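PDB 5KZL: heme oxygenase from Leptospira interrogans, which catalyses the oxygen-dependent breakdown of heme to biliverdin, with release of iron and carbon monoxide. Local coordinates for residues 33-45 with 141-153. The protein carries 1 engineered substitution. Numbering follows the deposited sequence.
Sequences SFMKGILEKGTYA and QILKKVAARALNL. Engineered in segment 33-45: Ser33 (natural residue Cys). With HEM (protoporphyrin IX containing Fe), chain B.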
ATOM      1  N   SER A  33      16.276   5.815   7.646  1.00 20.13           N
ATOM      2  CA  SER A  33      16.833   7.046   7.099  1.00 20.59           C
ATOM      3  C   SER A  33      15.727   7.970   6.624  1.00 23.16           C
ATOM      4  O   SER A  33      15.761   9.152   6.954  1.00 23.46           O
ATOM      5  CB  SER A  33      17.843   6.755   5.995  1.00 25.40           C
ATOM      6  OG  SER A  33      18.932   6.009   6.518  1.00 35.16           O
ATOM      7  N   PHE A  34      14.715   7.418   5.908  1.00 18.08           N
ATOM      8  CA  PHE A  34      13.535   8.140   5.432  1.00 16.86           C
ATOM      9  C   PHE A  34      12.882   8.840   6.639  1.00 22.72           C
ATOM     10  O   PHE A  34      12.589  10.027   6.552  1.00 23.30           O
ATOM     11  CB  PHE A  34      12.562   7.146   4.755  1.00 17.16           C
ATOM     12  CG  PHE A  34      11.398   7.650   3.923  1.00 17.03           C
ATOM     13  CD1 PHE A  34      11.130   9.014   3.809  1.00 19.92           C
ATOM     14  CD2 PHE A  34      10.568   6.761   3.256  1.00 17.18           C
ATOM     15  CE1 PHE A  34      10.034   9.472   3.065  1.00 20.56           C
ATOM     16  CE2 PHE A  34       9.475   7.220   2.512  1.00 20.64           C
ATOM     17  CZ  PHE A  34       9.219   8.571   2.416  1.00 18.72           C
ATOM     18  N   MET A  35      12.762   8.145   7.792  1.00 20.46           N
ATOM     19  CA  MET A  35      12.180   8.726   9.007  1.00 21.22           C
ATOM     20  C   MET A  35      13.045   9.836   9.620  1.00 30.45           C
ATOM     21  O   MET A  35      12.503  10.750  10.240  1.00 31.98           O
ATOM     22  CB  MET A  35      11.821   7.647  10.026  1.00 23.69           C
ATOM     23  CG  MET A  35      10.649   6.783   9.588  1.00 28.10           C
ATOM     24  SD  MET A  35       9.202   7.756   9.078  1.00 33.15           S
ATOM     25  CE  MET A  35       9.437   7.810   7.320  1.00 29.48           C
ATOM     26  N   LYS A  36      14.368   9.789   9.391  1.00 29.13           N
ATOM     27  CA  LYS A  36      15.312  10.810   9.856  1.00 30.30           C
ATOM     28  C   LYS A  36      15.341  12.009   8.889  1.00 36.18           C
ATOM     29  O   LYS A  36      15.940  13.042   9.202  1.00 37.91           O
ATOM     30  CB  LYS A  36      16.720  10.208  10.041  1.00 33.08           C
ATOM     31  CG  LYS A  36      16.895   9.388  11.322  1.00 54.86           C
ATOM     32  CD  LYS A  36      17.174  10.284  12.534  1.00 70.63           C
ATOM     33  CE  LYS A  36      17.515   9.509  13.782  1.00 85.80           C
ATOM     34  NZ  LYS A  36      18.274  10.348  14.748  1.00 95.73           N
ATOM     35  N   GLY A  37      14.672  11.868   7.744  1.00 31.23           N
ATOM     36  CA  GLY A  37      14.596  12.906   6.718  1.00 30.06           C
ATOM     37  C   GLY A  37      15.687  12.796   5.671  1.00 30.40           C
ATOM     38  O   GLY A  37      16.011  13.786   5.008  1.00 29.82           O
ATOM     39  N   ILE A  38      16.264  11.593   5.531  1.00 24.15           N
ATOM     40  CA  ILE A  38      17.321  11.278   4.571  1.00 23.14           C
ATOM     41  C   ILE A  38      16.821  10.265   3.530  1.00 26.86           C
ATOM     42  O   ILE A  38      16.427   9.142   3.880  1.00 25.86           O
ATOM     43  CB  ILE A  38      18.628  10.779   5.260  1.00 25.93           C
ATOM     44  CG1 ILE A  38      19.190  11.833   6.243  1.00 26.27           C
ATOM     45  CG2 ILE A  38      19.687  10.337   4.233  1.00 25.73           C
ATOM     46  CD1 ILE A  38      20.143  11.300   7.220  1.00 26.43           C
ATOM     47  N   LEU A  39      16.876  10.669   2.252  1.00 21.84           N
ATOM     48  CA  LEU A  39      16.563   9.832   1.097  1.00 20.63           C
ATOM     49  C   LEU A  39      17.594  10.099   0.029  1.00 22.94           C
ATOM     50  O   LEU A  39      18.074  11.229  -0.096  1.00 21.79           O
ATOM     51  CB  LEU A  39      15.177  10.144   0.502  1.00 20.72           C
ATOM     52  CG  LEU A  39      13.926   9.697   1.265  1.00 25.05           C
ATOM     53  CD1 LEU A  39      12.697  10.327   0.656  1.00 24.88           C
ATOM     54  CD2 LEU A  39      13.775   8.176   1.263  1.00 25.15           C
ATOM     55  N   GLU A  40      17.906   9.073  -0.762  1.00 18.62           N
ATOM     56  CA  GLU A  40      18.786   9.175  -1.922  1.00 17.57           C
ATOM     57  C   GLU A  40      17.876   8.914  -3.144  1.00 18.58           C
ATOM     58  O   GLU A  40      17.147   7.915  -3.166  1.00 15.56           O
ATOM     59  CB  GLU A  40      19.928   8.151  -1.839  1.00 18.61           C
ATOM     60  CG  GLU A  40      21.024   8.356  -2.877  1.00 28.45           C
ATOM     61  CD  GLU A  40      20.778   7.756  -4.250  1.00 39.86           C
ATOM     62  OE1 GLU A  40      20.520   6.532  -4.328  1.00 31.45           O
ATOM     63  OE2 GLU A  40      20.886   8.500  -5.254  1.00 30.17           O
ATOM     64  N   LYS A  41      17.928   9.826  -4.137  1.00 15.54           N
ATOM     65  CA  LYS A  41      17.138   9.841  -5.374  1.00 15.16           C
ATOM     66  C   LYS A  41      16.983   8.449  -6.012  1.00 16.52           C
ATOM     67  O   LYS A  41      15.864   8.003  -6.272  1.00 13.29           O
ATOM     68  CB  LYS A  41      17.803  10.802  -6.377  1.00 18.97           C
ATOM     69  CG  LYS A  41      16.873  11.375  -7.421  1.00 37.02           C
ATOM     70  CD  LYS A  41      17.685  12.084  -8.513  1.00 43.90           C
ATOM     71  CE  LYS A  41      17.523  11.466  -9.892  1.00 40.08           C
ATOM     72  NZ  LYS A  41      16.091  11.310 -10.302  1.00 13.95           N
ATOM     73  N   GLY A  42      18.112   7.798  -6.264  1.00 13.91           N
ATOM     74  CA  GLY A  42      18.189   6.491  -6.904  1.00 13.43           C
ATOM     75  C   GLY A  42      17.452   5.424  -6.143  1.00 15.61           C
ATOM     76  O   GLY A  42      16.627   4.723  -6.717  1.00 14.73           O
ATOM     77  N   THR A  43      17.733   5.321  -4.833  1.00 12.41           N
ATOM     78  CA  THR A  43      17.107   4.355  -3.930  1.00 11.74           C
ATOM     79  C   THR A  43      15.596   4.615  -3.821  1.00 11.20           C
ATOM     80  O   THR A  43      14.799   3.685  -3.899  1.00  9.74           O
ATOM     81  CB  THR A  43      17.846   4.356  -2.587  1.00 20.35           C
ATOM     82  OG1 THR A  43      19.234   4.085  -2.836  1.00 23.18           O
ATOM     83  CG2 THR A  43      17.314   3.322  -1.639  1.00 17.40           C
ATOM     84  N   TYR A  44      15.217   5.883  -3.674  1.00  8.16           N
ATOM     85  CA  TYR A  44      13.815   6.266  -3.586  1.00  7.32           C
ATOM     86  C   TYR A  44      13.028   5.841  -4.843  1.00 11.13           C
ATOM     87  O   TYR A  44      11.909   5.328  -4.733  1.00 10.61           O
ATOM     88  CB  TYR A  44      13.667   7.778  -3.311  1.00  7.40           C
ATOM     89  CG  TYR A  44      12.219   8.144  -3.071  1.00  6.86           C
ATOM     90  CD1 TYR A  44      11.580   7.802  -1.879  1.00  9.30           C
ATOM     91  CD2 TYR A  44      11.485   8.828  -4.034  1.00  6.94           C
ATOM     92  CE1 TYR A  44      10.245   8.125  -1.658  1.00  9.50           C
ATOM     93  CE2 TYR A  44      10.140   9.139  -3.831  1.00  7.08           C
ATOM     94  CZ  TYR A  44       9.528   8.790  -2.637  1.00 10.84           C
ATOM     95  OH  TYR A  44       8.202   9.073  -2.435  1.00  9.48           O
ATOM     96  N   ALA A  45      13.613   6.075  -6.033  1.00  8.86           N
ATOM     97  CA  ALA A  45      12.991   5.710  -7.313  1.00  8.87           C
ATOM     98  C   ALA A  45      12.763   4.179  -7.430  1.00 10.58           C
ATOM     99  O   ALA A  45      11.684   3.773  -7.880  1.00 10.55           O
ATOM    100  CB  ALA A  45      13.826   6.246  -8.468  1.00  9.26           C
ATOM    101  N   GLN A 141      -0.039  12.601   4.243  1.00 10.49           N
ATOM    102  CA  GLN A 141       0.309  14.002   4.511  1.00  9.97           C
ATOM    103  C   GLN A 141       1.678  14.147   5.188  1.00 12.31           C
ATOM    104  O   GLN A 141       2.463  15.014   4.803  1.00 10.15           O
ATOM    105  CB  GLN A 141      -0.800  14.752   5.284  1.00 11.08           C
ATOM    106  CG  GLN A 141      -2.067  14.992   4.458  1.00 21.48           C
ATOM    107  CD  GLN A 141      -1.814  15.683   3.133  1.00 40.78           C
ATOM    108  OE1 GLN A 141      -1.837  15.058   2.060  1.00 27.92           O
ATOM    109  NE2 GLN A 141      -1.560  16.988   3.179  1.00 42.48           N
ATOM    110  N   ILE A 142       1.986  13.253   6.144  1.00 10.67           N
ATOM    111  CA  ILE A 142       3.264  13.245   6.856  1.00  9.87           C
ATOM    112  C   ILE A 142       4.406  12.851   5.915  1.00 14.57           C
ATOM    113  O   ILE A 142       5.410  13.555   5.862  1.00 15.25           O
ATOM    114  CB  ILE A 142       3.227  12.332   8.096  1.00 10.88           C
ATOM    115  CG1 ILE A 142       2.255  12.882   9.158  1.00  9.54           C
ATOM    116  CG2 ILE A 142       4.639  12.101   8.669  1.00 11.36           C
ATOM    117  CD1 ILE A 142       1.842  11.869  10.202  1.00 12.72           C
ATOM    118  N   LEU A 143       4.240  11.727   5.187  1.00 11.15           N
ATOM    119  CA  LEU A 143       5.256  11.176   4.294  1.00  8.98           C
ATOM    120  C   LEU A 143       5.581  12.089   3.112  1.00 11.61           C
ATOM    121  O   LEU A 143       6.763  12.211   2.773  1.00 10.42           O
ATOM    122  CB  LEU A 143       4.874   9.752   3.838  1.00  8.59           C
ATOM    123  CG  LEU A 143       4.949   8.649   4.930  1.00 13.45           C
ATOM    124  CD1 LEU A 143       4.338   7.336   4.420  1.00 13.75           C
ATOM    125  CD2 LEU A 143       6.390   8.425   5.420  1.00 15.04           C
ATOM    126  N   LYS A 144       4.570  12.782   2.529  1.00  9.75           N
ATOM    127  CA  LYS A 144       4.858  13.692   1.420  1.00  9.82           C
ATOM    128  C   LYS A 144       5.777  14.849   1.859  1.00 13.17           C
ATOM    129  O   LYS A 144       6.693  15.191   1.118  1.00 12.47           O
ATOM    130  CB  LYS A 144       3.598  14.177   0.695  1.00 13.42           C
ATOM    131  CG  LYS A 144       2.758  15.223   1.386  1.00 20.92           C
ATOM    132  CD  LYS A 144       1.498  15.433   0.561  1.00 21.67           C
ATOM    133  CE  LYS A 144       0.801  16.731   0.879  1.00 32.52           C
ATOM    134  NZ  LYS A 144      -0.524  16.816   0.198  1.00 32.03           N
ATOM    135  N   LYS A 145       5.578  15.391   3.072  1.00  9.26           N
ATOM    136  CA  LYS A 145       6.422  16.471   3.608  1.00  8.95           C
ATOM    137  C   LYS A 145       7.831  15.971   3.900  1.00 13.57           C
ATOM    138  O   LYS A 145       8.790  16.673   3.580  1.00 13.01           O
ATOM    139  CB  LYS A 145       5.793  17.111   4.865  1.00 11.52           C
ATOM    140  CG  LYS A 145       4.497  17.866   4.583  1.00 19.97           C
ATOM    141  CD  LYS A 145       4.262  18.931   5.658  1.00 34.41           C
ATOM    142  CE  LYS A 145       2.986  19.702   5.436  1.00 42.59           C
ATOM    143  NZ  LYS A 145       3.026  21.024   6.114  1.00 50.98           N
ATOM    144  N   VAL A 146       7.968  14.763   4.495  1.00 10.46           N
ATOM    145  CA  VAL A 146       9.268  14.149   4.800  1.00  8.86           C
ATOM    146  C   VAL A 146      10.031  13.941   3.465  1.00 13.43           C
ATOM    147  O   VAL A 146      11.172  14.394   3.342  1.00 13.24           O
ATOM    148  CB  VAL A 146       9.121  12.829   5.622  1.00 12.22           C
ATOM    149  CG1 VAL A 146      10.435  12.061   5.699  1.00 11.18           C
ATOM    150  CG2 VAL A 146       8.581  13.100   7.021  1.00 12.18           C
ATOM    151  N   ALA A 147       9.370  13.327   2.457  1.00  9.50           N
ATOM    152  CA  ALA A 147       9.994  13.054   1.144  1.00  8.83           C
ATOM    153  C   ALA A 147      10.430  14.328   0.408  1.00 14.06           C
ATOM    154  O   ALA A 147      11.531  14.368  -0.145  1.00 13.49           O
ATOM    155  CB  ALA A 147       9.055  12.233   0.270  1.00  8.83           C
ATOM    156  N   ALA A 148       9.572  15.365   0.407  1.00 12.23           N
ATOM    157  CA  ALA A 148       9.872  16.621  -0.283  1.00 11.82           C
ATOM    158  C   ALA A 148      11.081  17.302   0.360  1.00 15.42           C
ATOM    159  O   ALA A 148      11.900  17.879  -0.340  1.00 13.28           O
ATOM    160  CB  ALA A 148       8.660  17.540  -0.241  1.00 12.97           C
ATOM    161  N   ARG A 149      11.186  17.208   1.690  1.00 12.34           N
ATOM    162  CA  ARG A 149      12.250  17.809   2.474  1.00 13.24           C
ATOM    163  C   ARG A 149      13.551  17.001   2.249  1.00 16.55           C
ATOM    164  O   ARG A 149      14.600  17.586   1.971  1.00 16.71           O
ATOM    165  CB  ARG A 149      11.804  17.814   3.943  1.00 14.87           C
ATOM    166  CG  ARG A 149      12.883  18.186   4.918  1.00 19.89           C
ATOM    167  CD  ARG A 149      12.321  18.556   6.277  1.00 19.18           C
ATOM    168  NE  ARG A 149      11.692  17.443   6.989  1.00 15.84           N
ATOM    169  CZ  ARG A 149      10.404  17.397   7.308  1.00 27.68           C
ATOM    170  NH1 ARG A 149       9.922  16.373   8.000  1.00 19.99           N
ATOM    171  NH2 ARG A 149       9.589  18.389   6.960  1.00 14.57           N
ATOM    172  N   ALA A 150      13.447  15.665   2.275  1.00 11.63           N
ATOM    173  CA  ALA A 150      14.574  14.755   2.092  1.00 11.66           C
ATOM    174  C   ALA A 150      15.229  14.884   0.729  1.00 14.45           C
ATOM    175  O   ALA A 150      16.459  14.846   0.648  1.00 14.39           O
ATOM    176  CB  ALA A 150      14.125  13.325   2.296  1.00 12.70           C
ATOM    177  N   LEU A 151      14.418  15.022  -0.337  1.00  9.90           N
ATOM    178  CA  LEU A 151      14.915  15.111  -1.717  1.00  9.67           C
ATOM    179  C   LEU A 151      14.967  16.531  -2.283  1.00 12.78           C
ATOM    180  O   LEU A 151      15.370  16.729  -3.438  1.00 10.94           O
ATOM    181  CB  LEU A 151      14.078  14.178  -2.618  1.00  9.70           C
ATOM    182  CG  LEU A 151      14.221  12.670  -2.350  1.00 13.90           C
ATOM    183  CD1 LEU A 151      13.138  11.895  -3.037  1.00 14.48           C
ATOM    184  CD2 LEU A 151      15.604  12.159  -2.732  1.00 19.60           C
ATOM    185  N   ASN A 152      14.621  17.534  -1.440  1.00 10.12           N
ATOM    186  CA  ASN A 152      14.525  18.947  -1.799  1.00 10.19           C
ATOM    187  C   ASN A 152      13.698  19.077  -3.083  1.00 14.49           C
ATOM    188  O   ASN A 152      14.126  19.685  -4.074  1.00 13.45           O
ATOM    189  CB  ASN A 152      15.926  19.608  -1.912  1.00  8.03           C
ATOM    190  CG  ASN A 152      15.854  21.113  -1.885  1.00 17.83           C
ATOM    191  OD1 ASN A 152      14.790  21.713  -1.703  1.00 10.09           O
ATOM    192  ND2 ASN A 152      16.978  21.758  -2.126  1.00 15.61           N
ATOM    193  N   LEU A 153      12.507  18.447  -3.081  1.00 11.48           N
ATOM    194  CA  LEU A 153      11.653  18.408  -4.257  1.00 11.26           C
ATOM    195  C   LEU A 153      11.019  19.739  -4.614  1.00 16.78           C
ATOM    196  O   LEU A 153      10.645  20.485  -3.706  1.00 18.47           O
ATOM    197  CB  LEU A 153      10.532  17.361  -4.075  1.00 10.41           C
ATOM    198  CG  LEU A 153      10.948  15.887  -3.947  1.00 12.85           C
ATOM    199  CD1 LEU A 153       9.728  15.006  -3.740  1.00 10.87           C
ATOM    200  CD2 LEU A 153      11.721  15.414  -5.187  1.00 14.45           C
TER
HETATM  201  CHA HEM B 301      -1.129   3.963  10.335  0.50  7.70           C
HETATM  202  CHB HEM B 301       0.579   0.674   7.376  0.50  7.40           C
HETATM  203  CHC HEM B 301       4.867   2.763   7.696  0.50  7.47           C
HETATM  204  CHD HEM B 301       2.917   6.424   9.848  0.50  7.82           C
HETATM  205  C1A HEM B 301      -1.026   2.905   9.500  0.50  7.25           C
HETATM  206  C2A HEM B 301      -2.088   1.971   9.267  0.50  7.66           C
HETATM  207  C3A HEM B 301      -1.591   1.039   8.459  0.50  7.59           C
HETATM  208  C4A HEM B 301      -0.271   1.382   8.168  0.50  7.05           C
HETATM  209  CMA HEM B 301      -2.301  -0.131   7.899  0.50  8.90           C
HETATM  210  CAA HEM B 301      -3.494   2.019   9.813  0.50  9.05           C
HETATM  211  CBA HEM B 301      -3.595   1.511  11.269  0.50 10.37           C
HETATM  212  CGA HEM B 301      -5.006   1.434  11.680  0.50 11.54           C
HETATM  213  O1A HEM B 301      -5.493   0.388  11.981  0.50 12.80           O
HETATM  214  O2A HEM B 301      -5.657   2.466  11.692  0.50 12.46           O
HETATM  215  C1B HEM B 301       1.929   0.935   7.209  0.50  6.98           C
HETATM  216  C2B HEM B 301       2.838   0.061   6.485  0.50  7.10           C
HETATM  217  C3B HEM B 301       4.036   0.668   6.592  0.50  7.33           C
HETATM  218  C4B HEM B 301       3.845   1.892   7.385  0.50  6.92           C
HETATM  219  CMB HEM B 301       2.531  -1.196   5.745  0.50  8.75           C
HETATM  220  CAB HEM B 301       5.299   0.287   6.097  0.50  8.42           C
HETATM  221  CBB HEM B 301       5.367  -0.881   5.704  0.50 15.73           C
HETATM  222  C1C HEM B 301       4.736   4.019   8.168  0.50  6.81           C
HETATM  223  C2C HEM B 301       5.701   5.061   8.087  0.50  7.42           C
HETATM  224  C3C HEM B 301       5.120   6.108   8.700  0.50  7.49           C
HETATM  225  C4C HEM B 301       3.800   5.712   9.118  0.50  7.13           C
HETATM  226  CMC HEM B 301       7.082   4.989   7.434  0.50  8.85           C
HETATM  227  CAC HEM B 301       5.751   7.395   8.874  0.50  8.40           C
HETATM  228  CBC HEM B 301       5.051   8.432   9.093  0.50 10.37           C
HETATM  229  C1D HEM B 301       1.668   6.000  10.253  0.50  7.39           C
HETATM  230  C2D HEM B 301       0.777   6.819  11.114  0.50  7.80           C
HETATM  231  C3D HEM B 301      -0.343   6.149  11.213  0.50  7.86           C
HETATM  232  C4D HEM B 301      -0.147   4.912  10.444  0.50  7.35           C
HETATM  233  CMD HEM B 301       1.073   8.164  11.678  0.50  9.42           C
HETATM  234  CAD HEM B 301      -1.542   6.565  12.021  0.50  8.90           C
HETATM  235  CBD HEM B 301      -2.347   7.643  11.396  0.50  9.98           C
HETATM  236  CGD HEM B 301      -3.546   8.024  12.202  0.50 11.10           C
HETATM  237  O1D HEM B 301      -3.958   7.330  13.052  0.50 11.65           O
HETATM  238  O2D HEM B 301      -4.082   9.056  11.932  0.50 12.02           O
HETATM  239  NA  HEM B 301       0.044   2.463   8.829  0.50  7.11           N
HETATM  240  NB  HEM B 301       2.623   1.903   7.699  0.50  6.63           N
HETATM  241  NC  HEM B 301       3.663   4.458   8.788  0.50  6.87           N
HETATM  242  ND  HEM B 301       1.053   4.895   9.891  0.50  7.03           N
HETATM  243 FE   HEM B 301       1.827   3.452   8.844  0.50  6.93          FE
HETATM  244  O   HOH W   1      18.225  13.258   2.126  1.00 21.38           O
HETATM  245  O   HOH W   2       1.332   4.607   6.945  1.00 13.57           O
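With chi1 of -167° Phe34 swings its ring away from its own backbone N and against helix 125-151, while Met35, bent at chi2 and chi3, doubles back so that its methyl CE comes over the Phe34 ring and against Leu143. CD1 of the Phe34 ring lies 3.7 Å from Val146 CG1, and Ala147 N sits at the ring edge, in plane. Leu143 CD2 stands over one face, the one also met by Met35 CE; Leu39 CD2 packs on the opposite face, 3.6 Å above the plane. Met35 CE and Leu39 CD2 both sit toward the rim, so rotation of the ring about its CB-CG bond is restricted. Met35 CE to Leu143 CD2 measures 3.6 Å, and both side chains continue to the porphyrin: the heme atom CAC is 3.5 Å from Met35 SD and 3.7 Å from Leu143 CD2. Met35 and Leu143 thereby form part of the heme pocket, at this vinyl carbon, in the all-helical heme oxygenase fold. Farther along, a Schellman motif with positive phi at Gly37 ends helix 29-36, and the turn lies close enough to the long helix for Gly37 O to meet Ala150 CA in a CA-H...O contact of 3.4 Å. Water 1 bridges the backbones, donating to Ala150 O and accepting from Leu39 N. Leu151 forks at the start of helix 41-64: CD2 packs on Lys41 N, whereas CD1 approaches Tyr44 CD2 at 3.6 Å. The Tyr44 hydroxyl is hydrogen-bonded to that of Tyr162, which also touches Phe34 and Leu143.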